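PDB 6WM6: extracellular solute-binding protein, family 5 from Chelativorans sp., which binds EDTA and related aminopolycarboxylates in the periplasm, probably to hand them to an ABC transporter for import. Local coordinates for residues A[135-138]-A[139-142]; A[144-147]-A[148-151]. All coordinates share one frame; numbering follows the deposited sequence.

Contact 1: residues A[135-138]-A[139-142]; sequences IYFW and KTQN
Lys139 N donates to Ile135 O at 2.9 Å and Thr140 N to Tyr136 O at 3.0 Å, the i to i+4 bonds of an alpha helix, here the C-terminal end of helix 131-141. The ladder then changes: Gln141 N bonds to Trp138 O, three residues back, while its bond to Phe137 O is weak. Phe137 O instead gains Thr140 OG1 at 2.7 Å, a hydroxyl brought back over the helix backbone by a first torsion that places OG1 between N and the carbonyl carbon (chi1 69°). On one flank, Thr140 CG2 sits over a face of the Tyr136 ring, offset toward its rim, in a CH-pi contact; Tyr136 OH reaches Ser205 of helix 202-212. Phe137 receives Gln141 CG on its face, 3.6 Å from the ring centroid, and the Gln141 amide runs on past the CE1-CZ rim, stacked in offset fashion with the two planes 7° apart. On another flank the Asn142 amide stands nearly upright on the Trp138 indole, with ND2 above the ring's centre and 3.4 Å from CE2. Trp138 NE1 bonds to Ile160 O, and Asn142 bonds onward to Arg144 N and Asp145. With an alanine in place of Trp138, the Asn142 amide is likely to lose the face it stands on, and Ile160 O its indole donor. The polar end of Gln141 is shared between Tyr206 OH and the neighbouring threonine: NE2 donates to Thr140 OG1 at 2.9 Å, almost straight at 173°.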
loop_
_atom_site.group_PDB
_atom_site.type_symbol
_atom_site.label_atom_id
_atom_site.label_comp_id
_atom_site.label_asym_id
_atom_site.label_seq_id
_atom_site.Cartn_x
_atom_site.Cartn_y
_atom_site.Cartn_z
ATOM N N ILE A 135 -5.619 -11.918 -21.464
ATOM C CA ILE A 135 -6.935 -11.483 -21.917
ATOM C C ILE A 135 -7.976 -11.662 -20.823
ATOM O O ILE A 135 -8.802 -10.764 -20.589
ATOM C CB ILE A 135 -7.305 -12.217 -23.224
ATOM C CG1 ILE A 135 -6.429 -11.671 -24.351
ATOM C CG2 ILE A 135 -8.771 -12.027 -23.556
ATOM C CD1 ILE A 135 -6.436 -12.515 -25.608
ATOM N N TYR A 136 -7.957 -12.803 -20.123
ATOM C CA TYR A 136 -8.900 -12.995 -19.024
ATOM C C TYR A 136 -8.744 -11.894 -17.983
ATOM O O TYR A 136 -9.727 -11.262 -17.571
ATOM C CB TYR A 136 -8.726 -14.376 -18.386
ATOM C CG TYR A 136 -9.592 -14.594 -17.169
ATOM C CD1 TYR A 136 -10.891 -15.063 -17.304
ATOM C CD2 TYR A 136 -9.131 -14.322 -15.896
ATOM C CE1 TYR A 136 -11.702 -15.268 -16.182
ATOM C CE2 TYR A 136 -9.925 -14.507 -14.778
ATOM C CZ TYR A 136 -11.209 -14.979 -14.927
ATOM O OH TYR A 136 -11.981 -15.150 -13.802
ATOM N N PHE A 137 -7.516 -11.636 -17.543
ATOM C CA PHE A 137 -7.349 -10.641 -16.494
ATOM C C PHE A 137 -7.805 -9.264 -16.951
ATOM O O PHE A 137 -8.515 -8.554 -16.222
ATOM C CB PHE A 137 -5.903 -10.592 -16.022
ATOM C CG PHE A 137 -5.705 -9.727 -14.808
ATOM C CD1 PHE A 137 -6.397 -9.999 -13.640
ATOM C CD2 PHE A 137 -4.874 -8.627 -14.840
ATOM C CE1 PHE A 137 -6.243 -9.226 -12.517
ATOM C CE2 PHE A 137 -4.699 -7.834 -13.707
ATOM C CZ PHE A 137 -5.385 -8.135 -12.545
ATOM N N TRP A 138 -7.384 -8.856 -18.154
ATOM C CA TRP A 138 -7.833 -7.580 -18.709
ATOM C C TRP A 138 -9.353 -7.470 -18.744
ATOM O O TRP A 138 -9.914 -6.439 -18.346
ATOM C CB TRP A 138 -7.250 -7.429 -20.115
ATOM C CG TRP A 138 -7.813 -6.309 -20.965
ATOM C CD1 TRP A 138 -7.698 -4.977 -20.750
ATOM C CD2 TRP A 138 -8.531 -6.467 -22.188
ATOM N NE1 TRP A 138 -8.333 -4.279 -21.766
ATOM C CE2 TRP A 138 -8.831 -5.178 -22.663
ATOM C CE3 TRP A 138 -8.936 -7.580 -22.941
ATOM C CZ2 TRP A 138 -9.537 -4.959 -23.842
ATOM C CZ3 TRP A 138 -9.636 -7.368 -24.105
ATOM C CH2 TRP A 138 -9.928 -6.060 -24.553
ATOM N N LYS A 139 -10.035 -8.535 -19.170
ATOM C CA LYS A 139 -11.497 -8.493 -19.219
ATOM C C LYS A 139 -12.107 -8.338 -17.831
ATOM O O LYS A 139 -13.125 -7.658 -17.684
ATOM C CB LYS A 139 -12.057 -9.732 -19.927
ATOM C CG LYS A 139 -11.830 -9.696 -21.426
ATOM C CD LYS A 139 -12.575 -10.804 -22.158
ATOM C CE LYS A 139 -12.372 -10.648 -23.660
ATOM N NZ LYS A 139 -13.159 -11.627 -24.464
ATOM N N THR A 140 -11.493 -8.918 -16.795
ATOM C CA THR A 140 -12.033 -8.722 -15.452
ATOM C C THR A 140 -11.793 -7.306 -14.942
ATOM O O THR A 140 -12.528 -6.837 -14.069
ATOM C CB THR A 140 -11.467 -9.715 -14.417
ATOM O OG1 THR A 140 -10.079 -9.448 -14.145
ATOM C CG2 THR A 140 -11.653 -11.158 -14.862
ATOM N N GLN A 141 -10.750 -6.625 -15.435
ATOM C CA GLN A 141 -10.319 -5.351 -14.872
ATOM C C GLN A 141 -10.719 -4.134 -15.692
ATOM O O GLN A 141 -10.527 -3.013 -15.205
ATOM C CB GLN A 141 -8.792 -5.327 -14.722
ATOM C CG GLN A 141 -8.195 -6.422 -13.851
ATOM C CD GLN A 141 -8.734 -6.421 -12.436
ATOM O OE1 GLN A 141 -8.497 -5.482 -11.655
ATOM N NE2 GLN A 141 -9.480 -7.458 -12.093
ATOM N N ASN A 142 -11.215 -4.308 -16.907
ATOM C CA ASN A 142 -11.339 -3.174 -17.837
ATOM C C ASN A 142 -12.666 -2.431 -17.750
ATOM O O ASN A 142 -12.871 -1.498 -18.534
ATOM C CB ASN A 142 -11.031 -3.591 -19.279
ATOM C CG ASN A 142 -12.094 -4.476 -19.900
ATOM O OD1 ASN A 142 -13.229 -4.557 -19.422
ATOM N ND2 ASN A 142 -11.739 -5.129 -20.989
#

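Contact 2: residues A[144-147]-A[148-151]; sequences RDCP and ECLI
Cys146 and Cys149 close a type I beta turn in the loop between helix 131-141 and strand 160-165, joined both by a disulfide and by the turn's own backbone bond, Cys149 N to Cys146 O at 3.0 Å. Pro147 and Glu148 occupy the two corner positions; the proline ring fixes phi at the first of them, near the value a type I turn needs. From Cys146 CB, which lies 3.2 Å from Cys149 SG, the side chain runs with SG anti to the backbone N (chi1 176°). That sulfur is covalently bound to Cys149 SG at 2.1 Å and comes within 3.1 Å of Cys149 CB. The bridge turns through a chi3 of 95°, close to the 90° or so of a relaxed disulfide, so spanning just two intervening residues puts little twist strain on the S-S bond. The cystine packs against Ala203 and Tyr206 of helix 202-212; Pro147 and Glu148 are exposed, though Glu148 also touches Ala203. Asn207 of the same helix grips the backbone on both sides of Cys149, through Glu148 O and Leu150 N. A water sits within hydrogen-bonding distance of both ends of the turn, 3.1 Å from Cys146 O and 2.7 Å from Cys149 O.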
loop_
_atom_site.group_PDB
_atom_site.type_symbol
_atom_site.label_atom_id
_atom_site.label_comp_id
_atom_site.label_asym_id
_atom_site.label_seq_id
_atom_site.Cartn_x
_atom_site.Cartn_y
_atom_site.Cartn_z
ATOM N N ARG A 144 -15.510 -3.021 -18.761
ATOM C CA ARG A 144 -16.421 -3.169 -19.895
ATOM C C ARG A 144 -16.875 -4.603 -20.117
ATOM O O ARG A 144 -18.082 -4.862 -20.187
ATOM C CB ARG A 144 -15.757 -2.644 -21.175
ATOM C CG ARG A 144 -15.468 -1.164 -21.145
ATOM C CD ARG A 144 -14.895 -0.680 -22.468
ATOM N NE ARG A 144 -13.646 -1.361 -22.818
ATOM C CZ ARG A 144 -12.434 -0.957 -22.430
ATOM N NH1 ARG A 144 -12.302 0.106 -21.649
ATOM N NH2 ARG A 144 -11.373 -1.640 -22.810
ATOM N N ASP A 145 -15.946 -5.551 -20.222
ATOM C CA ASP A 145 -16.306 -6.922 -20.568
ATOM C C ASP A 145 -16.906 -7.712 -19.408
ATOM O O ASP A 145 -17.535 -8.748 -19.655
ATOM C CB ASP A 145 -15.070 -7.645 -21.129
ATOM C CG ASP A 145 -14.700 -7.172 -22.526
ATOM O OD1 ASP A 145 -15.470 -7.457 -23.469
ATOM O OD2 ASP A 145 -13.660 -6.505 -22.698
ATOM N N CYS A 146 -16.750 -7.256 -18.169
ATOM C CA CYS A 146 -17.293 -7.945 -16.992
ATOM C C CYS A 146 -17.742 -6.902 -15.981
ATOM O O CYS A 146 -17.122 -6.725 -14.927
ATOM C CB CYS A 146 -16.251 -8.878 -16.359
ATOM S SG CYS A 146 -16.823 -9.709 -14.804
ATOM N N PRO A 147 -18.842 -6.199 -16.258
ATOM C CA PRO A 147 -19.272 -5.139 -15.328
ATOM C C PRO A 147 -19.619 -5.654 -13.940
ATOM O O PRO A 147 -19.662 -4.863 -12.992
ATOM C CB PRO A 147 -20.496 -4.518 -16.022
ATOM C CG PRO A 147 -20.488 -5.061 -17.425
ATOM C CD PRO A 147 -19.794 -6.386 -17.367
ATOM N N GLU A 148 -19.865 -6.957 -13.790
ATOM C CA GLU A 148 -20.211 -7.535 -12.503
ATOM C C GLU A 148 -18.996 -8.012 -11.710
ATOM O O GLU A 148 -19.152 -8.420 -10.551
ATOM C CB GLU A 148 -21.173 -8.717 -12.718
ATOM C CG GLU A 148 -22.431 -8.357 -13.500
ATOM C CD GLU A 148 -23.339 -7.404 -12.744
ATOM O OE1 GLU A 148 -23.135 -7.220 -11.525
ATOM O OE2 GLU A 148 -24.260 -6.838 -13.374
ATOM N N CYS A 149 -17.798 -7.962 -12.283
ATOM C CA CYS A 149 -16.605 -8.337 -11.538
ATOM C C CYS A 149 -16.365 -7.318 -10.431
ATOM O O CYS A 149 -16.293 -6.110 -10.695
ATOM C CB CYS A 149 -15.379 -8.381 -12.454
ATOM S SG CYS A 149 -15.224 -9.847 -13.511
ATOM N N LEU A 150 -16.214 -7.800 -9.196
ATOM C CA LEU A 150 -16.113 -6.932 -8.029
ATOM C C LEU A 150 -14.642 -6.647 -7.764
ATOM O O LEU A 150 -14.014 -7.210 -6.870
ATOM C CB LEU A 150 -16.768 -7.594 -6.826
ATOM C CG LEU A 150 -18.227 -8.014 -7.054
ATOM C CD1 LEU A 150 -18.647 -9.035 -6.010
ATOM C CD2 LEU A 150 -19.145 -6.800 -7.032
ATOM N N ILE A 151 -14.089 -5.722 -8.562
ATOM C CA ILE A 151 -12.656 -5.451 -8.555
ATOM C C ILE A 151 -12.326 -4.358 -7.553
ATOM O O ILE A 151 -13.183 -3.547 -7.165
ATOM C CB ILE A 151 -12.110 -5.100 -9.946
ATOM C CG1 ILE A 151 -12.481 -3.665 -10.353
ATOM C CG2 ILE A 151 -12.603 -6.093 -10.987
ATOM C CD1 ILE A 151 -11.838 -3.225 -11.661
HETATM O O HOH W 1 -16.236 -4.540 -12.917
#

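How the contacts relate
Contact 1 is buried side-chain packing along the last turns of helix 131-141 and just past its end, and contact 2 is a partly buried turn in the loop that follows, their centres about 9 Å apart. Aromatic faces and backbone ladder bonds dominate the first; a covalent bridge and a turn do the work in the second. Both lean on helix 202-212, and they touch directly: Ile151 CG2 packs 3.2 Å from Thr140 O, Cys149 CB 3.6 Å from the same oxygen, and Cys146 CB 3.6 Å from Lys139 O. Arg144 NH2 shares Ile160 O with the indole of contact 1, tying the loop as well to the start of strand 160-165.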